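PDB 2CYC: tyrosine--tRNA ligase from Pyrococcus horikoshii, which probably attaches L-tyrosine to tRNA(Tyr) in two steps, first activating the amino acid with ATP and then passing it to the acceptor end. Local coordinates for residues 249-252 and 253-256; 123-127 and 128-132; 110-113 and 114-117. All blocks are in the same frame, centred on the assembly; numbering follows the deposited sequence.

Overall arrangement
The three contacts follow one another along the chain, and none nests in or crosses another. Interaction 3 comes first. It closes the turn between helix 87-108 and strand 117-120 of the parallel part of the main sheet. Interaction 2 lies just past that strand. It joins helix 122-125 to helix 128-138, next to the tyrosine pocket and the second subunit. The nearest atoms of interactions 2 and 3 are about 8 Å apart. Interaction 1 comes much later, where helix 240-250 gives way to the KMSKS loop. Its nearest atoms are about 20 Å from those of interaction 2 and about 17 Å from those of interaction 3.

Interaction 1: 249-252 and 253-256; sequences QMKM and SKSK
Lys251 and Lys254 meet twice, through the backbone in a tight turn and through their side chains on its open side. In the tight part, Lys254 N donates to Lys251 O at 2.9 Å with a nearly straight N-H (163°). The next bond runs from Ser255 N to Met252 O at 3.1 Å. Its donor stands well above the carbonyl plane. Together the two bonds wind the chain into a short 3-10 turn after the end of helix 240-250. Ser255 turns its hydroxyl inward, with OG 3.5 Å from Met252 CA. That hydroxyl is hydrogen-bonded to Gln230 OE1, while Gln230 NE2 holds Met250 O. Met252 is buried and packs on His47 and Ala260.

The other side is looser. Lys254 extends as far as CE and then bends at its last torsion (chi4 59°). This brings Lys254 NZ to 3.4 Å from Lys251 CE. The two chains pass at a slant, and Lys251 NZ and Lys254 NZ are 3.7 Å apart. Lys251 NZ is also tied to Asp189 by a salt bridge, which probably offsets part of this positive charge. Ser253 OG is hydrogen-bonded to His47 NE2, which links the turn to the HIGH-type signature of class I synthetases.

This is the KMSKS loop, about 7 Å from the bound tyrosine, measured from the side chain of Ser253. Lys254 is predicted to bind ATP. Two neighbouring ammonium groups on a firmly wound turn are consistent with a site that receives the anionic phosphates of ATP.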
# COMPACT_ATOMS: atom_id res chain seq x y z
N GLN A 249 -3.56 -26.62 -9.56
CA GLN A 249 -3.66 -27.13 -8.20
C GLN A 249 -2.56 -28.15 -7.87
O GLN A 249 -2.11 -28.23 -6.72
CB GLN A 249 -5.01 -27.80 -7.99
CG GLN A 249 -6.20 -26.85 -8.06
CD GLN A 249 -7.52 -27.59 -8.23
OE1 GLN A 249 -7.77 -28.59 -7.56
NE2 GLN A 249 -8.36 -27.09 -9.13
N MET A 250 -2.15 -28.90 -8.88
CA MET A 250 -1.15 -29.95 -8.70
C MET A 250 0.32 -29.54 -8.82
O MET A 250 1.21 -30.36 -8.59
CB MET A 250 -1.45 -31.10 -9.67
CG MET A 250 -2.83 -31.73 -9.47
SD MET A 250 -3.00 -32.52 -7.84
CE MET A 250 -3.68 -31.17 -6.86
N LYS A 251 0.58 -28.27 -9.16
CA LYS A 251 1.96 -27.81 -9.30
C LYS A 251 2.73 -28.09 -8.00
O LYS A 251 2.20 -27.93 -6.90
CB LYS A 251 2.00 -26.31 -9.65
CG LYS A 251 1.45 -25.38 -8.58
CD LYS A 251 1.31 -23.97 -9.14
CE LYS A 251 0.84 -22.99 -8.08
NZ LYS A 251 0.43 -21.69 -8.70
N MET A 252 3.98 -28.51 -8.15
CA MET A 252 4.83 -28.85 -7.01
C MET A 252 4.90 -27.86 -5.85
O MET A 252 5.10 -28.27 -4.71
CB MET A 252 6.24 -29.18 -7.51
CG MET A 252 7.19 -29.65 -6.43
SD MET A 252 8.27 -30.97 -7.03
CE MET A 252 9.04 -30.13 -8.43
N SER A 253 4.76 -26.57 -6.12
CA SER A 253 4.80 -25.58 -5.03
C SER A 253 3.66 -25.77 -4.04
O SER A 253 3.71 -25.26 -2.92
CB SER A 253 4.75 -24.15 -5.58
OG SER A 253 6.05 -23.73 -5.97
N LYS A 254 2.63 -26.50 -4.44
CA LYS A 254 1.50 -26.74 -3.55
C LYS A 254 1.44 -28.17 -3.00
O LYS A 254 0.56 -28.48 -2.19
CB LYS A 254 0.20 -26.40 -4.28
CG LYS A 254 -0.03 -24.89 -4.39
CD LYS A 254 -1.43 -24.57 -4.89
CE LYS A 254 -1.80 -23.11 -4.60
NZ LYS A 254 -0.87 -22.12 -5.23
N SER A 255 2.38 -29.01 -3.42
CA SER A 255 2.43 -30.41 -3.00
C SER A 255 3.00 -30.64 -1.60
O SER A 255 3.75 -29.82 -1.07
CB SER A 255 3.27 -31.24 -3.98
OG SER A 255 2.78 -31.15 -5.31
N LYS A 256 2.65 -31.78 -1.01
CA LYS A 256 3.17 -32.15 0.30
C LYS A 256 4.61 -32.60 0.05
O LYS A 256 4.96 -32.99 -1.07
CB LYS A 256 2.37 -33.32 0.89
CG LYS A 256 0.96 -32.97 1.33
CD LYS A 256 0.98 -32.02 2.53
CE LYS A 256 -0.42 -31.64 2.99
NZ LYS A 256 -1.18 -32.81 3.50

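Interaction 2: 123-127 and 128-132; sequences EILEK and GDYWQ
Trp131 NE1 donates to Leu125 O at 2.7 Å, a short bond that ties the second helix to the end of the first. The acceptor lies in the indole plane, and the donor meets a lone pair of Leu125 O in the carbonyl plane. Lys127 O also approaches the indole edge, 3.3 Å from Trp131 CD1. Lys127 O also accepts a bond from Tyr130 N at 3.1 Å, bent, with the donor above the carbonyl plane. Lys127 is the N-cap residue of helix 128-138.

Tyr130 turns back toward Ile124 and Leu125, its ring carbon CG on the far side of CB from its own N (chi1 161°). Leu125 CD2 lies over one face of the ring, though the modelled approach is too close to trust. Ile124 CD1 comes in at a slant, 3.7 Å from Tyr130 CE1. On the outer side, Asp129 OD1 sits 3.2 Å from Lys127 CB and is hydrogen-bonded to Tyr178 OH.

Trp131 stacks on Trp131 of the second subunit, so the bond that helps hold the indole in its plane probably also helps place a ring of the dimer interface. The Tyr130 hydroxyl is hydrogen-bonded to both Asp175 and Met171 O. Asp175 binds the substrate tyrosine. Tyr130 thus acts as a second-shell residue that probably helps position this carboxylate, and the turn links the pocket to the dimer contact.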
# COMPACT_ATOMS: atom_id res chain seq x y z
N GLU A 123 16.82 -4.62 1.03
CA GLU A 123 17.87 -3.71 0.61
C GLU A 123 17.23 -2.54 -0.14
O GLU A 123 17.68 -1.40 -0.03
CB GLU A 123 18.88 -4.41 -0.32
CG GLU A 123 19.63 -5.61 0.28
CD GLU A 123 20.57 -6.29 -0.72
OE1 GLU A 123 20.94 -7.47 -0.50
OE2 GLU A 123 20.94 -5.65 -1.73
N ILE A 124 16.18 -2.81 -0.91
CA ILE A 124 15.52 -1.72 -1.62
C ILE A 124 14.26 -1.25 -0.89
O ILE A 124 13.92 -0.08 -0.95
CB ILE A 124 15.14 -2.08 -3.10
CG1 ILE A 124 14.05 -3.16 -3.13
CG2 ILE A 124 16.38 -2.56 -3.85
CD1 ILE A 124 13.54 -3.48 -4.55
N LEU A 125 13.58 -2.15 -0.18
CA LEU A 125 12.35 -1.76 0.53
C LEU A 125 12.61 -0.76 1.67
O LEU A 125 11.71 -0.03 2.09
CB LEU A 125 11.61 -3.00 1.06
CG LEU A 125 11.41 -4.13 0.05
CD1 LEU A 125 10.71 -5.32 0.73
CD2 LEU A 125 10.60 -3.63 -1.13
N GLU A 126 13.84 -0.74 2.16
CA GLU A 126 14.23 0.18 3.23
C GLU A 126 14.45 1.59 2.67
O GLU A 126 14.92 2.48 3.36
CB GLU A 126 15.49 -0.33 3.94
CG GLU A 126 15.18 -1.37 5.01
CD GLU A 126 16.38 -2.20 5.44
OE1 GLU A 126 17.53 -1.74 5.25
OE2 GLU A 126 16.16 -3.31 5.98
N LYS A 127 14.10 1.79 1.41
CA LYS A 127 14.26 3.09 0.78
C LYS A 127 12.90 3.73 0.47
O LYS A 127 12.08 3.14 -0.23
CB LYS A 127 15.09 2.95 -0.49
CG LYS A 127 16.52 2.54 -0.22
CD LYS A 127 17.32 2.42 -1.49
CE LYS A 127 18.80 2.51 -1.19
NZ LYS A 127 19.22 1.57 -0.10
N GLY A 128 12.67 4.93 0.99
CA GLY A 128 11.42 5.61 0.76
C GLY A 128 11.11 5.93 -0.70
O GLY A 128 9.94 5.98 -1.08
N ASP A 129 12.14 6.15 -1.52
CA ASP A 129 11.90 6.47 -2.93
C ASP A 129 11.37 5.24 -3.67
O ASP A 129 10.72 5.36 -4.72
CB ASP A 129 13.18 7.02 -3.58
CG ASP A 129 14.32 6.03 -3.60
OD1 ASP A 129 14.32 5.10 -2.76
OD2 ASP A 129 15.22 6.19 -4.44
N TYR A 130 11.62 4.06 -3.11
CA TYR A 130 11.09 2.83 -3.66
C TYR A 130 9.57 2.87 -3.44
O TYR A 130 8.77 2.59 -4.34
CB TYR A 130 11.66 1.62 -2.92
CG TYR A 130 10.85 0.35 -3.12
CD1 TYR A 130 11.10 -0.50 -4.20
CD2 TYR A 130 9.81 0.02 -2.24
CE1 TYR A 130 10.33 -1.65 -4.39
CE2 TYR A 130 9.05 -1.12 -2.43
CZ TYR A 130 9.31 -1.95 -3.51
OH TYR A 130 8.56 -3.10 -3.68
N TRP A 131 9.18 3.24 -2.23
CA TRP A 131 7.75 3.31 -1.89
C TRP A 131 7.01 4.41 -2.64
O TRP A 131 5.80 4.31 -2.88
CB TRP A 131 7.58 3.43 -0.37
CG TRP A 131 7.97 2.14 0.29
CD1 TRP A 131 9.21 1.79 0.77
CD2 TRP A 131 7.17 0.96 0.38
NE1 TRP A 131 9.22 0.46 1.14
CE2 TRP A 131 7.98 -0.07 0.90
CE3 TRP A 131 5.84 0.67 0.05
CZ2 TRP A 131 7.50 -1.37 1.11
CZ3 TRP A 131 5.37 -0.63 0.26
CH2 TRP A 131 6.20 -1.63 0.78
N GLN A 132 7.74 5.45 -3.03
CA GLN A 132 7.10 6.51 -3.78
C GLN A 132 6.67 5.90 -5.11
O GLN A 132 5.64 6.25 -5.68
CB GLN A 132 8.06 7.67 -4.00
CG GLN A 132 7.47 8.80 -4.85
CD GLN A 132 8.35 10.03 -4.87
OE1 GLN A 132 9.58 9.93 -4.96
NE2 GLN A 132 7.73 11.21 -4.81
O HOH W 1 14.99 5.94 3.25

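Interaction 3: 110-113 and 114-117; sequences GGDP and KKVE
The torsions of Asp112 and Lys114 bring their charged groups together. Asp112 holds its carboxylate on the far side of CB from its backbone N (chi1 -179°), facing the residues that follow. Lys114 bends at its last two torsions (chi3 -63° and chi4 -61°) and curls back over that carboxylate. The two side chains cross at about a right angle. Lys114 NZ then reaches Asp112 OD1 at 2.7 Å, forming a salt bridge. Lys114 N donates to the same Asp112 OD1 at 3.0 Å. This second bond closes an Asx turn. The two donors come from opposite faces of the carboxylate plane, so one residue clasps the oxygen between its backbone and the end of its side chain.

Asp112 OD2 faces Lys115 instead. The methylene chain of Lys115 passes at a slant across it, with Lys115 CE 3.3 Å from Asp112 OD2. Lys115 NZ stays 4.3 Å from Asp112 OD2, beyond a salt bridge. Replacing Asp112 by an alanine would probably leave Lys114 NZ without its charge mate, Lys114 N without a side-chain acceptor, and the lysine chain free to swing.

The backbone adds two bonds of its own. Lys115 N donates to Asp112 O at 3.0 Å, and Val116 N to Pro113 O at the same length. Val116 is buried against Ile58 and Ile106, and Pro113 lies on Glu103 and Glu107. Just before the turn, Gly110 ends helix 87-108 in a Schellman motif.

The result is an Asx turn running into tight backbone turns. It forms the helix-to-strand connection of a beta-alpha-beta crossover from strand 69-72 to strand 117-120 in the Rossmann-type domain of class I synthetases.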
# COMPACT_ATOMS: atom_id res chain seq x y z
N GLY A 110 24.08 -25.66 -15.27
CA GLY A 110 25.04 -25.06 -16.18
C GLY A 110 25.27 -23.56 -16.12
O GLY A 110 25.93 -23.01 -17.00
N GLY A 111 24.72 -22.89 -15.12
CA GLY A 111 24.93 -21.46 -15.02
C GLY A 111 26.12 -21.19 -14.12
O GLY A 111 26.64 -22.10 -13.48
N ASP A 112 26.56 -19.94 -14.08
CA ASP A 112 27.69 -19.54 -13.24
C ASP A 112 27.14 -18.70 -12.09
O ASP A 112 26.86 -17.51 -12.26
CB ASP A 112 28.69 -18.71 -14.05
CG ASP A 112 29.90 -18.27 -13.23
OD1 ASP A 112 29.91 -18.48 -11.99
OD2 ASP A 112 30.84 -17.72 -13.83
N PRO A 113 27.00 -19.30 -10.91
CA PRO A 113 26.48 -18.65 -9.70
C PRO A 113 27.24 -17.39 -9.32
O PRO A 113 26.66 -16.43 -8.80
CB PRO A 113 26.64 -19.73 -8.63
CG PRO A 113 26.64 -21.01 -9.41
CD PRO A 113 27.48 -20.66 -10.60
N LYS A 114 28.55 -17.39 -9.57
CA LYS A 114 29.40 -16.25 -9.24
C LYS A 114 29.05 -15.01 -10.04
O LYS A 114 29.41 -13.89 -9.66
CB LYS A 114 30.87 -16.62 -9.47
CG LYS A 114 31.35 -17.79 -8.63
CD LYS A 114 32.73 -18.28 -9.06
CE LYS A 114 32.74 -18.81 -10.50
NZ LYS A 114 31.82 -19.98 -10.72
N LYS A 115 28.34 -15.19 -11.14
CA LYS A 115 27.97 -14.05 -11.95
C LYS A 115 26.50 -13.69 -11.79
O LYS A 115 25.95 -12.92 -12.56
CB LYS A 115 28.30 -14.32 -13.42
CG LYS A 115 29.80 -14.48 -13.68
CD LYS A 115 30.08 -14.71 -15.16
CE LYS A 115 31.55 -14.95 -15.43
NZ LYS A 115 32.39 -13.83 -14.95
N VAL A 116 25.88 -14.26 -10.76
CA VAL A 116 24.48 -13.98 -10.48
C VAL A 116 24.41 -13.02 -9.28
O VAL A 116 25.05 -13.25 -8.26
CB VAL A 116 23.70 -15.28 -10.12
CG1 VAL A 116 22.29 -14.93 -9.69
CG2 VAL A 116 23.66 -16.22 -11.33
N GLU A 117 23.67 -11.93 -9.43
CA GLU A 117 23.50 -10.97 -8.34
C GLU A 117 22.46 -11.54 -7.38
O GLU A 117 21.46 -12.13 -7.81
CB GLU A 117 23.01 -9.62 -8.89
CG GLU A 117 24.03 -8.93 -9.79
CD GLU A 117 23.44 -7.78 -10.59
OE1 GLU A 117 24.23 -6.96 -11.11
OE2 GLU A 117 22.20 -7.71 -10.73